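Local coordinates for acyl-[acyl-carrier-protein]--UDP-N-acetylglucosamine O-acyltransferase (Acinetobacter baumannii, PDB 4E6U) that catalyses transfer of an acyl chain from acyl carrier protein to UDP-N-acetylglucosamine, an early step in making the lipid A part of lipopolysaccharide, at residues P30-G35 / T44-H49; S48-G53 / N62-F67; I94-S99 / L119-H124. One frame throughout, in Å; residues are numbered along the deposited sequence.

Interaction 1 (P30-G35 / T44-H49); sequences PYCIIG and TKLHSH. With SO4 (sulfate ion), chain C.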
loop_
_atom_site.group_PDB
_atom_site.type_symbol
_atom_site.label_atom_id
_atom_site.label_comp_id
_atom_site.label_asym_id
_atom_site.label_seq_id
_atom_site.Cartn_x
_atom_site.Cartn_y
_atom_site.Cartn_z
ATOM N N PRO A 30 18.865 -6.016 -17.034
ATOM C CA PRO A 30 18.069 -6.853 -17.905
ATOM C C PRO A 30 16.577 -6.517 -17.905
ATOM O O PRO A 30 16.015 -6.130 -16.872
ATOM C CB PRO A 30 18.258 -8.260 -17.323
ATOM C CG PRO A 30 19.496 -8.211 -16.512
ATOM C CD PRO A 30 19.665 -6.785 -16.065
ATOM N N TYR A 31 15.963 -6.631 -19.075
ATOM C CA TYR A 31 14.514 -6.578 -19.213
ATOM C C TYR A 31 13.928 -5.223 -18.877
ATOM O O TYR A 31 12.771 -5.134 -18.517
ATOM C CB TYR A 31 13.838 -7.738 -18.426
ATOM C CG TYR A 31 14.446 -9.088 -18.736
ATOM C CD1 TYR A 31 14.976 -9.920 -17.740
ATOM C CD2 TYR A 31 14.525 -9.523 -20.051
ATOM C CE1 TYR A 31 15.535 -11.168 -18.076
ATOM C CE2 TYR A 31 15.097 -10.735 -20.389
ATOM C CZ TYR A 31 15.606 -11.542 -19.406
ATOM O OH TYR A 31 16.156 -12.744 -19.817
ATOM N N CYS A 32 14.737 -4.171 -18.967
ATOM C CA CYS A 32 14.219 -2.799 -18.886
ATOM C C CYS A 32 13.622 -2.349 -20.200
ATOM O O CYS A 32 14.058 -2.775 -21.278
ATOM C CB CYS A 32 15.335 -1.811 -18.520
ATOM S SG CYS A 32 15.897 -1.939 -16.804
ATOM N N ILE A 33 12.659 -1.449 -20.099
ATOM C CA ILE A 33 12.049 -0.835 -21.260
ATOM C C ILE A 33 12.252 0.651 -21.154
ATOM O O ILE A 33 11.873 1.260 -20.146
ATOM C CB ILE A 33 10.521 -1.129 -21.306
ATOM C CG1 ILE A 33 10.218 -2.640 -21.252
ATOM C CG2 ILE A 33 9.852 -0.403 -22.485
ATOM C CD1 ILE A 33 10.873 -3.435 -22.374
ATOM N N ILE A 34 12.876 1.232 -22.166
ATOM C CA ILE A 34 13.058 2.673 -22.238
ATOM C C ILE A 34 12.254 3.194 -23.417
ATOM O O ILE A 34 12.544 2.859 -24.577
ATOM C CB ILE A 34 14.555 3.052 -22.424
ATOM C CG1 ILE A 34 15.458 2.382 -21.382
ATOM C CG2 ILE A 34 14.718 4.585 -22.441
ATOM C CD1 ILE A 34 15.107 2.718 -19.932
ATOM N N GLY A 35 11.223 3.979 -23.139
ATOM C CA GLY A 35 10.334 4.425 -24.177
ATOM C C GLY A 35 10.835 5.641 -24.947
ATOM O O GLY A 35 11.957 6.128 -24.755
ATOM N N THR A 44 23.532 7.479 -14.024
ATOM C CA THR A 44 22.291 6.884 -13.545
ATOM C C THR A 44 22.332 5.385 -13.763
ATOM O O THR A 44 22.866 4.887 -14.763
ATOM C CB THR A 44 21.095 7.563 -14.228
ATOM O OG1 THR A 44 20.885 8.835 -13.596
ATOM C CG2 THR A 44 19.799 6.732 -14.089
ATOM N N LYS A 45 21.791 4.667 -12.787
ATOM C CA LYS A 45 21.688 3.200 -12.832
ATOM C C LYS A 45 20.250 2.750 -12.707
ATOM O O LYS A 45 19.560 3.096 -11.733
ATOM C CB LYS A 45 22.499 2.556 -11.708
ATOM C CG LYS A 45 22.306 1.034 -11.589
ATOM C CD LYS A 45 23.187 0.442 -10.488
ATOM C CE LYS A 45 23.007 -1.062 -10.425
ATOM N NZ LYS A 45 23.910 -1.686 -9.414
ATOM N N LEU A 46 19.817 1.993 -13.698
ATOM C CA LEU A 46 18.562 1.260 -13.618
ATOM C C LEU A 46 18.916 -0.185 -13.356
ATOM O O LEU A 46 19.780 -0.735 -14.041
ATOM C CB LEU A 46 17.783 1.358 -14.924
ATOM C CG LEU A 46 16.909 2.592 -15.157
ATOM C CD1 LEU A 46 17.714 3.891 -15.070
ATOM C CD2 LEU A 46 16.211 2.494 -16.486
ATOM N N HIS A 47 18.251 -0.798 -12.379
ATOM C CA HIS A 47 18.379 -2.236 -12.136
ATOM C C HIS A 47 17.647 -3.001 -13.244
ATOM O O HIS A 47 17.354 -2.440 -14.296
ATOM C CB HIS A 47 17.819 -2.513 -10.742
ATOM C CG HIS A 47 18.699 -1.997 -9.649
ATOM N ND1 HIS A 47 19.355 -2.827 -8.763
ATOM C CD2 HIS A 47 19.073 -0.733 -9.331
ATOM C CE1 HIS A 47 20.076 -2.089 -7.933
ATOM N NE2 HIS A 47 19.933 -0.818 -8.266
ATOM N N SER A 48 17.369 -4.285 -13.030
ATOM C CA SER A 48 16.536 -5.022 -13.987
ATOM C C SER A 48 15.079 -4.555 -13.886
ATOM O O SER A 48 14.668 -3.946 -12.886
ATOM C CB SER A 48 16.599 -6.528 -13.704
ATOM O OG SER A 48 15.872 -6.899 -12.540
ATOM N N HIS A 49 14.292 -4.841 -14.917
ATOM C CA HIS A 49 12.836 -4.734 -14.816
ATOM C C HIS A 49 12.317 -3.329 -14.484
ATOM O O HIS A 49 11.314 -3.170 -13.774
ATOM C CB HIS A 49 12.244 -5.729 -13.790
ATOM C CG HIS A 49 12.429 -7.165 -14.149
ATOM N ND1 HIS A 49 13.496 -7.912 -13.696
ATOM C CD2 HIS A 49 11.664 -8.004 -14.879
ATOM C CE1 HIS A 49 13.393 -9.141 -14.151
ATOM N NE2 HIS A 49 12.294 -9.231 -14.860
HETATM S S SO4 C . 23.115 -4.995 -7.675
HETATM O O1 SO4 C . 24.330 -5.595 -8.244
HETATM O O2 SO4 C . 23.441 -4.335 -6.411
HETATM O O3 SO4 C . 22.581 -4.004 -8.616
HETATM O O4 SO4 C . 22.113 -6.052 -7.439
#

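Interaction 2 (S48-G53 / N62-F67); sequences SHVVVG and NEIFQF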
loop_
_atom_site.group_PDB
_atom_site.type_symbol
_atom_site.label_atom_id
_atom_site.label_comp_id
_atom_site.label_asym_id
_atom_site.label_seq_id
_atom_site.Cartn_x
_atom_site.Cartn_y
_atom_site.Cartn_z
ATOM N N SER A 48 17.369 -4.285 -13.030
ATOM C CA SER A 48 16.536 -5.022 -13.987
ATOM C C SER A 48 15.079 -4.555 -13.886
ATOM O O SER A 48 14.668 -3.946 -12.886
ATOM C CB SER A 48 16.599 -6.528 -13.704
ATOM O OG SER A 48 15.872 -6.899 -12.540
ATOM N N HIS A 49 14.292 -4.841 -14.917
ATOM C CA HIS A 49 12.836 -4.734 -14.816
ATOM C C HIS A 49 12.317 -3.329 -14.484
ATOM O O HIS A 49 11.314 -3.170 -13.774
ATOM C CB HIS A 49 12.244 -5.729 -13.790
ATOM C CG HIS A 49 12.429 -7.165 -14.149
ATOM N ND1 HIS A 49 13.496 -7.912 -13.696
ATOM C CD2 HIS A 49 11.664 -8.004 -14.879
ATOM C CE1 HIS A 49 13.393 -9.141 -14.151
ATOM N NE2 HIS A 49 12.294 -9.231 -14.860
ATOM N N VAL A 50 12.983 -2.308 -15.012
ATOM C CA VAL A 50 12.488 -0.936 -14.905
ATOM C C VAL A 50 11.800 -0.559 -16.194
ATOM O O VAL A 50 12.346 -0.801 -17.277
ATOM C CB VAL A 50 13.634 0.065 -14.600
ATOM C CG1 VAL A 50 13.100 1.507 -14.573
ATOM C CG2 VAL A 50 14.311 -0.296 -13.263
ATOM N N VAL A 51 10.633 0.063 -16.084
ATOM C CA VAL A 51 9.954 0.631 -17.255
ATOM C C VAL A 51 9.990 2.151 -17.158
ATOM O O VAL A 51 9.520 2.724 -16.168
ATOM C CB VAL A 51 8.490 0.138 -17.380
ATOM C CG1 VAL A 51 7.749 0.920 -18.498
ATOM C CG2 VAL A 51 8.446 -1.378 -17.615
ATOM N N VAL A 52 10.595 2.804 -18.146
ATOM C CA VAL A 52 10.461 4.243 -18.314
ATOM C C VAL A 52 9.534 4.435 -19.507
ATOM O O VAL A 52 9.911 4.194 -20.654
ATOM C CB VAL A 52 11.808 4.955 -18.514
ATOM C CG1 VAL A 52 11.582 6.448 -18.483
ATOM C CG2 VAL A 52 12.833 4.535 -17.469
ATOM N N GLY A 53 8.297 4.846 -19.229
ATOM C CA GLY A 53 7.246 4.805 -20.258
ATOM C C GLY A 53 7.556 5.662 -21.479
ATOM O O GLY A 53 7.433 5.207 -22.620
ATOM N N ASN A 62 21.191 8.989 -10.570
ATOM C CA ASN A 62 19.993 8.386 -9.984
ATOM C C ASN A 62 20.156 6.887 -9.911
ATOM O O ASN A 62 20.966 6.307 -10.633
ATOM C CB ASN A 62 18.793 8.755 -10.847
ATOM C CG ASN A 62 18.504 10.243 -10.797
ATOM O OD1 ASN A 62 18.044 10.750 -9.776
ATOM N ND2 ASN A 62 18.783 10.952 -11.872
ATOM N N GLU A 63 19.369 6.263 -9.059
ATOM C CA GLU A 63 19.312 4.823 -9.018
ATOM C C GLU A 63 17.859 4.431 -8.923
ATOM O O GLU A 63 17.135 4.871 -8.003
ATOM C CB GLU A 63 20.121 4.278 -7.851
ATOM C CG GLU A 63 20.241 2.758 -7.872
ATOM C CD GLU A 63 21.184 2.193 -6.819
ATOM O OE1 GLU A 63 21.397 0.956 -6.826
ATOM O OE2 GLU A 63 21.695 2.961 -5.955
ATOM N N ILE A 64 17.456 3.575 -9.856
ATOM C CA ILE A 64 16.055 3.142 -9.986
ATOM C C ILE A 64 16.016 1.620 -9.934
ATOM O O ILE A 64 16.678 0.954 -10.743
ATOM C CB ILE A 64 15.421 3.635 -11.295
ATOM C CG1 ILE A 64 15.617 5.158 -11.454
ATOM C CG2 ILE A 64 13.933 3.257 -11.337
ATOM C CD1 ILE A 64 15.010 5.775 -12.723
ATOM N N PHE A 65 15.237 1.085 -9.000
ATOM C CA PHE A 65 15.199 -0.352 -8.731
ATOM C C PHE A 65 14.077 -1.063 -9.491
ATOM O O PHE A 65 13.169 -0.444 -10.087
ATOM C CB PHE A 65 15.037 -0.586 -7.227
ATOM C CG PHE A 65 16.285 -0.318 -6.431
ATOM C CD1 PHE A 65 16.720 0.987 -6.201
ATOM C CD2 PHE A 65 17.005 -1.372 -5.892
ATOM C CE1 PHE A 65 17.880 1.245 -5.440
ATOM C CE2 PHE A 65 18.172 -1.132 -5.145
ATOM C CZ PHE A 65 18.600 0.193 -4.915
ATOM N N GLN A 66 14.180 -2.385 -9.496
ATOM C CA GLN A 66 13.264 -3.227 -10.235
ATOM C C GLN A 66 11.801 -2.958 -9.912
ATOM O O GLN A 66 11.420 -2.699 -8.743
ATOM C CB GLN A 66 13.576 -4.715 -9.962
ATOM C CG GLN A 66 13.668 -5.120 -8.474
ATOM C CD GLN A 66 15.049 -4.981 -7.848
ATOM O OE1 GLN A 66 15.264 -5.449 -6.702
ATOM N NE2 GLN A 66 15.960 -4.384 -8.540
ATOM N N PHE A 67 11.000 -3.066 -10.971
ATOM C CA PHE A 67 9.538 -2.970 -10.908
ATOM C C PHE A 67 9.051 -1.552 -10.637
ATOM O O PHE A 67 7.875 -1.348 -10.320
ATOM C CB PHE A 67 8.941 -3.954 -9.883
ATOM C CG PHE A 67 9.542 -5.340 -9.939
ATOM C CD1 PHE A 67 9.521 -6.079 -11.128
ATOM C CD2 PHE A 67 10.104 -5.909 -8.805
ATOM C CE1 PHE A 67 10.072 -7.363 -11.158
ATOM C CE2 PHE A 67 10.640 -7.203 -8.845
ATOM C CZ PHE A 67 10.632 -7.914 -10.007
#

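Interaction 3 (I94-S99 / L119-H124); sequences IREHCS and LMVNTH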
loop_
_atom_site.group_PDB
_atom_site.type_symbol
_atom_site.label_atom_id
_atom_site.label_comp_id
_atom_site.label_asym_id
_atom_site.label_seq_id
_atom_site.Cartn_x
_atom_site.Cartn_y
_atom_site.Cartn_z
ATOM N N ILE A 94 15.045 5.688 -6.246
ATOM C CA ILE A 94 13.665 5.295 -6.529
ATOM C C ILE A 94 13.587 3.784 -6.361
ATOM O O ILE A 94 14.127 3.026 -7.174
ATOM C CB ILE A 94 13.244 5.765 -7.937
ATOM C CG1 ILE A 94 13.299 7.307 -8.018
ATOM C CG2 ILE A 94 11.844 5.252 -8.284
ATOM C CD1 ILE A 94 13.181 7.891 -9.410
ATOM N N ARG A 95 12.963 3.354 -5.276
ATOM C CA ARG A 95 12.971 1.949 -4.906
ATOM C C ARG A 95 11.907 1.125 -5.644
ATOM O O ARG A 95 11.123 1.628 -6.472
ATOM C CB ARG A 95 12.808 1.838 -3.393
ATOM C CG ARG A 95 13.987 2.467 -2.608
ATOM C CD ARG A 95 15.356 1.898 -3.056
ATOM N NE ARG A 95 15.337 0.448 -2.913
ATOM C CZ ARG A 95 16.101 -0.276 -2.101
ATOM N NH1 ARG A 95 17.068 0.283 -1.370
ATOM N NH2 ARG A 95 15.911 -1.591 -2.051
ATOM N N GLU A 96 11.907 -0.171 -5.355
ATOM C CA GLU A 96 11.007 -1.092 -6.047
ATOM C C GLU A 96 9.565 -0.655 -6.001
ATOM O O GLU A 96 9.100 -0.125 -4.984
ATOM C CB GLU A 96 11.100 -2.502 -5.460
ATOM C CG GLU A 96 12.524 -3.090 -5.421
ATOM C CD GLU A 96 13.192 -2.896 -4.081
ATOM O OE1 GLU A 96 13.514 -1.737 -3.715
ATOM O OE2 GLU A 96 13.382 -3.900 -3.373
ATOM N N HIS A 97 8.837 -0.888 -7.087
ATOM C CA HIS A 97 7.382 -0.733 -7.112
ATOM C C HIS A 97 6.889 0.703 -7.055
ATOM O O HIS A 97 5.686 0.928 -6.920
ATOM C CB HIS A 97 6.687 -1.581 -6.016
ATOM C CG HIS A 97 7.085 -3.023 -6.042
ATOM N ND1 HIS A 97 7.716 -3.641 -4.982
ATOM C CD2 HIS A 97 6.978 -3.958 -7.015
ATOM C CE1 HIS A 97 7.949 -4.907 -5.293
ATOM N NE2 HIS A 97 7.529 -5.120 -6.524
ATOM N N CYS A 98 7.789 1.675 -7.170
ATOM C CA CYS A 98 7.317 3.061 -7.287
ATOM C C CYS A 98 6.593 3.285 -8.588
ATOM O O CYS A 98 6.777 2.544 -9.572
ATOM C CB CYS A 98 8.476 4.054 -7.188
ATOM S SG CYS A 98 9.188 4.160 -5.526
ATOM N N SER A 99 5.746 4.310 -8.606
ATOM C CA SER A 99 5.072 4.712 -9.840
ATOM C C SER A 99 5.099 6.226 -9.898
ATOM O O SER A 99 4.673 6.894 -8.947
ATOM C CB SER A 99 3.648 4.151 -9.938
ATOM O OG SER A 99 2.907 4.413 -8.759
ATOM N N LEU A 119 12.729 7.794 -2.493
ATOM C CA LEU A 119 11.370 7.288 -2.678
ATOM C C LEU A 119 11.419 5.815 -2.337
ATOM O O LEU A 119 11.922 5.013 -3.127
ATOM C CB LEU A 119 10.867 7.529 -4.106
ATOM C CG LEU A 119 10.403 8.948 -4.466
ATOM C CD1 LEU A 119 11.573 9.920 -4.441
ATOM C CD2 LEU A 119 9.743 8.972 -5.832
ATOM N N MET A 120 10.958 5.476 -1.143
ATOM C CA MET A 120 10.979 4.081 -0.707
ATOM C C MET A 120 9.952 3.252 -1.442
ATOM O O MET A 120 9.170 3.755 -2.252
ATOM C CB MET A 120 10.779 3.983 0.798
ATOM C CG MET A 120 11.954 4.535 1.565
ATOM S SD MET A 120 11.774 4.189 3.332
ATOM C CE MET A 120 12.807 5.448 4.049
ATOM N N VAL A 121 9.978 1.951 -1.179
ATOM C CA VAL A 121 9.163 1.020 -1.967
ATOM C C VAL A 121 7.715 1.478 -2.076
ATOM O O VAL A 121 7.089 1.881 -1.088
ATOM C CB VAL A 121 9.228 -0.410 -1.380
ATOM C CG1 VAL A 121 8.209 -1.317 -2.001
ATOM C CG2 VAL A 121 10.629 -1.005 -1.552
ATOM N N ASN A 122 7.169 1.387 -3.281
ATOM C CA ASN A 122 5.776 1.734 -3.561
ATOM C C ASN A 122 5.426 3.174 -3.219
ATOM O O ASN A 122 4.350 3.456 -2.678
ATOM C CB ASN A 122 4.811 0.756 -2.851
ATOM C CG ASN A 122 3.347 0.901 -3.327
ATOM O OD1 ASN A 122 2.408 0.671 -2.559
ATOM N ND2 ASN A 122 3.151 1.300 -4.576
ATOM N N THR A 123 6.323 4.094 -3.537
ATOM C CA THR A 123 5.959 5.531 -3.532
ATOM C C THR A 123 5.273 5.845 -4.850
ATOM O O THR A 123 5.780 5.502 -5.924
ATOM C CB THR A 123 7.187 6.450 -3.377
ATOM O OG1 THR A 123 7.833 6.162 -2.136
ATOM C CG2 THR A 123 6.760 7.930 -3.372
ATOM N N HIS A 124 4.116 6.492 -4.776
ATOM C CA HIS A 124 3.415 6.981 -5.945
ATOM C C HIS A 124 3.485 8.479 -6.014
ATOM O O HIS A 124 3.091 9.161 -5.059
ATOM C CB HIS A 124 1.950 6.573 -5.918
ATOM C CG HIS A 124 1.154 7.153 -7.050
ATOM N ND1 HIS A 124 1.249 6.668 -8.332
ATOM C CD2 HIS A 124 0.253 8.171 -7.097
ATOM C CE1 HIS A 124 0.439 7.356 -9.123
ATOM N NE2 HIS A 124 -0.181 8.272 -8.397
HETATM O O HOH W 1 3.588 2.995 -6.718
#

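Interaction 1 (P30-G35 / T44-H49)
Y31 and H49 both take up left-handed backbone conformations although neither is glycine, and they lie one above the other at matching corners of successive coils. Their side chains run alongside, pointing the same way, and CB of Y31 sits over one face of the H49 imidazole, 4.3 Å from the ring centroid, a CH-pi contact. The rings meet obliquely, planes 50° apart. The backbone N of H49 donates to O of P30 (2.9 Å). P30 adds its ring, CD packing 3.9 Å from CB of S48. Toward the inside of the coil I34 and L46 meet tip to tip, CD1 of I34 lying 3.6 Å from CD2 of L46. With CG1 of I34 anti to the carbonyl carbon (chi1 -52°) and a second bend at chi2, CD1 is turned to L46. Y31 also packs edge-to-face against Y31 of both neighbouring subunits, and its OH is hydrogen-bonded to T13 O of the second. In the H49 imidazole, ND1 is hydrogen-bonded to OG of S48 (2.8 Å), and NE2 makes a weak bond to Y31 O of the second subunit. The ND1 bond, the weaker one at NE2 and the covered face together probably restrict the ring's rotation.

Interaction 2 (S48-G53 / N62-F67)
F67 packs beside H49 with its side chain pointing the same way. CE1 of the phenyl ring comes over a face of the imidazole, while CB of H49 lies 3.8 Å from the same CE1. The planes are inclined by 41° and the centroids are 5.3 Å apart, an oblique pairing. F67 has CG anti to its carbonyl carbon (chi1 -44°), as H49 does, and both backbones are left-handed; the two side chains leave matching corners in the same direction. In the connecting backbone bond, N of F67 donates to O of H49 (2.8 Å). Next to it CA of Q66 makes a CH···O contact with O of S48 at 3.1 Å. CB of Q66 also covers one face of the F67 ring, near the rim. These corners belong to consecutive coils of the left-handed parallel beta-helix built by hexapeptide repeats, and F67 lies between H49 and H97, whose ring it meets nearly parallel. On the interior side V50 and I64 cross at about a right angle. In V50 it is CG1 that lies opposite the backbone N (chi1 177°), and this methyl packs 3.8 Å from CG2 of I64. The other methyl of V50, CG2, is anti to the carbonyl carbon and rests 3.4 Å from O of F65. Outside, the F65 ring stacks on H47 and receives a cation-pi contact from R95, and O of F67 is bonded to NE2 of H97 of the third subunit.

Interaction 3 (I94-S99 / L119-H124)
With OG of S99 held between its backbone N and carbonyl carbon (chi1 50°) and CG of H124 swung opposite its own N (chi1 175°), the hydroxyl lands at the edge of the imidazole, near its plane. OG of S99 and ND1 of H124 are hydrogen-bonded there at 2.8 Å. A water 2.6 Å from the same OG also donates to O of H97, so the buried hydroxyl has two partners, and the H124 ring meets H101 edge-to-face. The backbones, paired in parallel at I94 with L119 and S99 with H124, are joined by N of R95 to O of L119 (2.9 Å), N of N122 to O of E96 (3.0 Å) and N of S99 to O of T123 (2.9 Å). SG of C98 takes a weak bond from N of T123. V121 packs both its methyls against the coil before it: CG1 lies in the plane of the H97 ring, 3.8 Å from ND1, and CG2 is 3.7 Å from OE1 of E96. That carboxylate oxygen is gripped side-on by NE and NH2 of R95. In the second subunit, OE2 of E96 bonds S69 and H101, NH2 of R95 reaches V73 O, and NE2 of H97 bonds F67 O. Two type II turns, R95 to C98 and M120 to T123, thus lie directly one on the other, the stacked corners of a left-handed parallel beta-helix.

Overall arrangement
The three contacts form a row along the same corner of the beta-helix, and all touch the second subunit. Interactions 1 and 2 share S48 and H49, their centres 5 Å apart, and are tied by E63 OE1 to H47 NE2 (2.7 Å), probably a hydrogen bond. Interaction 3 lies about 10 Å from interaction 2, centre to centre, and joins it through I94, whose N faces E63 O and whose O faces F65 N, both at 2.9 Å. Interactions 1 and 3 do not touch, their nearest atoms about 7 Å apart. K45 NZ of interaction 1 holds a sulfate at O3 (2.8 Å), and the side chain of M120 lies about 4 Å from a 1,2-ethanediol; both probably come from crystallisation.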